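Local coordinates for protein pectate lyase 1 (Juniperus ashei, PDB 1PXZ) that cleaves pectate by calcium-dependent beta-elimination, with low activity, and is the major allergen of mountain cedar pollen, at residues P247-A252 with S274-V279. Sequence-based numbering, arbitrary orientation.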
loop_
_atom_site.group_PDB
_atom_site.type_symbol
_atom_site.label_atom_id
_atom_site.label_comp_id
_atom_site.label_asym_id
_atom_site.label_seq_id
_atom_site.Cartn_x
_atom_site.Cartn_y
_atom_site.Cartn_z
ATOM N N PRO A 247 6.901 16.400 -7.856
ATOM C CA PRO A 247 8.302 16.145 -8.179
ATOM C C PRO A 247 8.978 15.167 -7.219
ATOM O O PRO A 247 8.971 15.407 -6.015
ATOM C CB PRO A 247 8.941 17.546 -8.071
ATOM C CG PRO A 247 7.813 18.476 -8.419
ATOM C CD PRO A 247 6.570 17.841 -7.817
ATOM N N TRP A 248 9.548 14.116 -7.796
ATOM C CA TRP A 248 10.311 13.051 -7.180
ATOM C C TRP A 248 11.757 13.507 -6.997
ATOM O O TRP A 248 12.054 14.636 -7.416
ATOM C CB TRP A 248 10.306 11.773 -8.030
ATOM C CG TRP A 248 10.580 12.010 -9.498
ATOM C CD1 TRP A 248 11.778 11.991 -10.137
ATOM C CD2 TRP A 248 9.593 12.304 -10.495
ATOM N NE1 TRP A 248 11.625 12.259 -11.493
ATOM C CE2 TRP A 248 10.283 12.450 -11.719
ATOM C CE3 TRP A 248 8.203 12.456 -10.462
ATOM C CZ2 TRP A 248 9.618 12.744 -12.908
ATOM C CZ3 TRP A 248 7.535 12.748 -11.651
ATOM C CH2 TRP A 248 8.260 12.884 -12.845
ATOM N N ASN A 249 12.614 12.659 -6.457
ATOM C CA ASN A 249 14.014 13.010 -6.231
ATOM C C ASN A 249 14.951 12.290 -7.189
ATOM O O ASN A 249 15.942 12.912 -7.582
ATOM C CB ASN A 249 14.479 12.654 -4.814
ATOM C CG ASN A 249 15.837 13.227 -4.457
ATOM O OD1 ASN A 249 16.732 12.548 -3.940
ATOM N ND2 ASN A 249 16.024 14.518 -4.725
ATOM N N ILE A 250 14.649 11.023 -7.497
ATOM C CA ILE A 250 15.521 10.248 -8.375
ATOM C C ILE A 250 14.753 9.811 -9.621
ATOM O O ILE A 250 15.131 10.148 -10.747
ATOM C CB ILE A 250 16.116 9.029 -7.655
ATOM C CG1 ILE A 250 16.900 9.407 -6.385
ATOM C CG2 ILE A 250 16.980 8.212 -8.600
ATOM C CD1 ILE A 250 17.337 8.191 -5.592
ATOM N N TYR A 251 13.675 9.071 -9.398
ATOM C CA TYR A 251 12.727 8.692 -10.425
ATOM C C TYR A 251 11.369 8.435 -9.773
ATOM O O TYR A 251 11.303 8.403 -8.544
ATOM C CB TYR A 251 13.137 7.402 -11.148
ATOM C CG TYR A 251 13.223 6.205 -10.221
ATOM C CD1 TYR A 251 14.373 6.005 -9.469
ATOM C CD2 TYR A 251 12.186 5.282 -10.072
ATOM C CE1 TYR A 251 14.496 4.925 -8.602
ATOM C CE2 TYR A 251 12.292 4.207 -9.212
ATOM C CZ TYR A 251 13.453 4.036 -8.484
ATOM O OH TYR A 251 13.548 2.955 -7.636
ATOM N N ALA A 252 10.372 8.159 -10.618
ATOM C CA ALA A 252 9.064 7.840 -10.046
ATOM C C ALA A 252 8.759 6.352 -10.075
ATOM O O ALA A 252 8.400 5.779 -9.049
ATOM C CB ALA A 252 7.939 8.582 -10.752
ATOM N N SER A 274 17.418 18.643 -15.197
ATOM C CA SER A 274 17.489 17.881 -16.434
ATOM C C SER A 274 17.584 16.377 -16.243
ATOM O O SER A 274 16.917 15.569 -16.910
ATOM C CB SER A 274 18.750 18.334 -17.223
ATOM O OG SER A 274 18.824 17.630 -18.455
ATOM N N TYR A 275 18.455 15.973 -15.311
ATOM C CA TYR A 275 18.722 14.544 -15.141
ATOM C C TYR A 275 17.658 13.889 -14.268
ATOM O O TYR A 275 17.804 12.728 -13.880
ATOM C CB TYR A 275 20.127 14.324 -14.565
ATOM C CG TYR A 275 20.328 14.988 -13.213
ATOM C CD1 TYR A 275 20.732 16.320 -13.147
ATOM C CD2 TYR A 275 20.116 14.293 -12.023
ATOM C CE1 TYR A 275 20.918 16.940 -11.925
ATOM C CE2 TYR A 275 20.304 14.919 -10.802
ATOM C CZ TYR A 275 20.703 16.235 -10.761
ATOM O OH TYR A 275 20.895 16.861 -9.545
ATOM N N LYS A 276 16.576 14.588 -13.948
ATOM C CA LYS A 276 15.511 13.951 -13.171
ATOM C C LYS A 276 14.192 13.966 -13.922
ATOM O O LYS A 276 13.153 13.646 -13.340
ATOM C CB LYS A 276 15.300 14.670 -11.832
ATOM C CG LYS A 276 16.506 14.663 -10.898
ATOM C CD LYS A 276 16.163 15.299 -9.555
ATOM C CE LYS A 276 17.392 15.343 -8.660
ATOM N NZ LYS A 276 17.057 15.653 -7.242
ATOM N N LYS A 277 14.176 14.353 -15.200
ATOM C CA LYS A 277 12.930 14.498 -15.933
ATOM C C LYS A 277 12.277 13.156 -16.245
ATOM O O LYS A 277 11.061 13.088 -16.425
ATOM C CB LYS A 277 13.191 15.210 -17.287
ATOM C CG LYS A 277 13.690 16.648 -17.101
ATOM C CD LYS A 277 12.648 17.553 -16.464
ATOM C CE LYS A 277 13.066 19.028 -16.471
ATOM N NZ LYS A 277 12.076 19.862 -15.711
ATOM N N GLU A 278 13.071 12.095 -16.310
ATOM C CA GLU A 278 12.539 10.797 -16.708
ATOM C C GLU A 278 11.744 10.148 -15.566
ATOM O O GLU A 278 12.231 10.022 -14.446
ATOM C CB GLU A 278 13.634 9.813 -17.160
ATOM C CG GLU A 278 12.950 8.627 -17.849
ATOM C CD GLU A 278 13.911 7.569 -18.329
ATOM O OE1 GLU A 278 15.105 7.903 -18.484
ATOM O OE2 GLU A 278 13.469 6.411 -18.549
ATOM N N VAL A 279 10.516 9.754 -15.875
ATOM C CA VAL A 279 9.643 9.167 -14.852
ATOM C C VAL A 279 10.162 7.785 -14.473
ATOM O O VAL A 279 10.164 7.419 -13.294
ATOM C CB VAL A 279 8.220 9.038 -15.406
ATOM C CG1 VAL A 279 7.372 8.075 -14.565
ATOM C CG2 VAL A 279 7.545 10.405 -15.537
HETATM O O HOH W 1 14.683 10.463 -13.509
HETATM O O HOH W 2 17.574 10.925 -11.581
#
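Trp248 reaches from one turn of the parallel beta-helix of this polysaccharide lyase to the next, joining the loop that leads into strand 253-256 to the loop that leads into strand 280-282. With CG held between the backbone N and the carbonyl carbon (chi1 46°), the indole runs from CB toward 274-279. At its pyrrole edge, Trp248 CD1 lies 3.9 Å from Lys276 O. Trp248 NE1 donates to Lys276 O at 2.8 Å; the bond is bent, 137° at the hydrogen, and the oxygen sits tilted from the ring plane. Farther round, Lys277 O lies in plane at the edge beside CZ2. The outermost carbon, Trp248 CH2, rests 3.7 Å from Val279 CG2, the two side chains crossing at about a right angle, and Phe268 touches both. Ala252 CB, from Trp248's own loop, leans over one ring face near the rim and also meets Val279 CG1.

Lys276, extended beyond CG, runs past the Asn249 carbonyl, to which NZ gives a weak hydrogen bond. Two waters fill in between the loops: both donate to Ile250 O, and their second hydrogens go to Glu278 O and Tyr275 O.

Where the strands are about to begin, Val279 O accepts from Ala252 N at 2.8 Å, a bond that leads into the parallel pairing of 253-256 with 280-282. Beside it the Tyr251 side chain touches Arg229, the predicted active-site residue, while Tyr251 CB stays 3.7 Å from Val279 O.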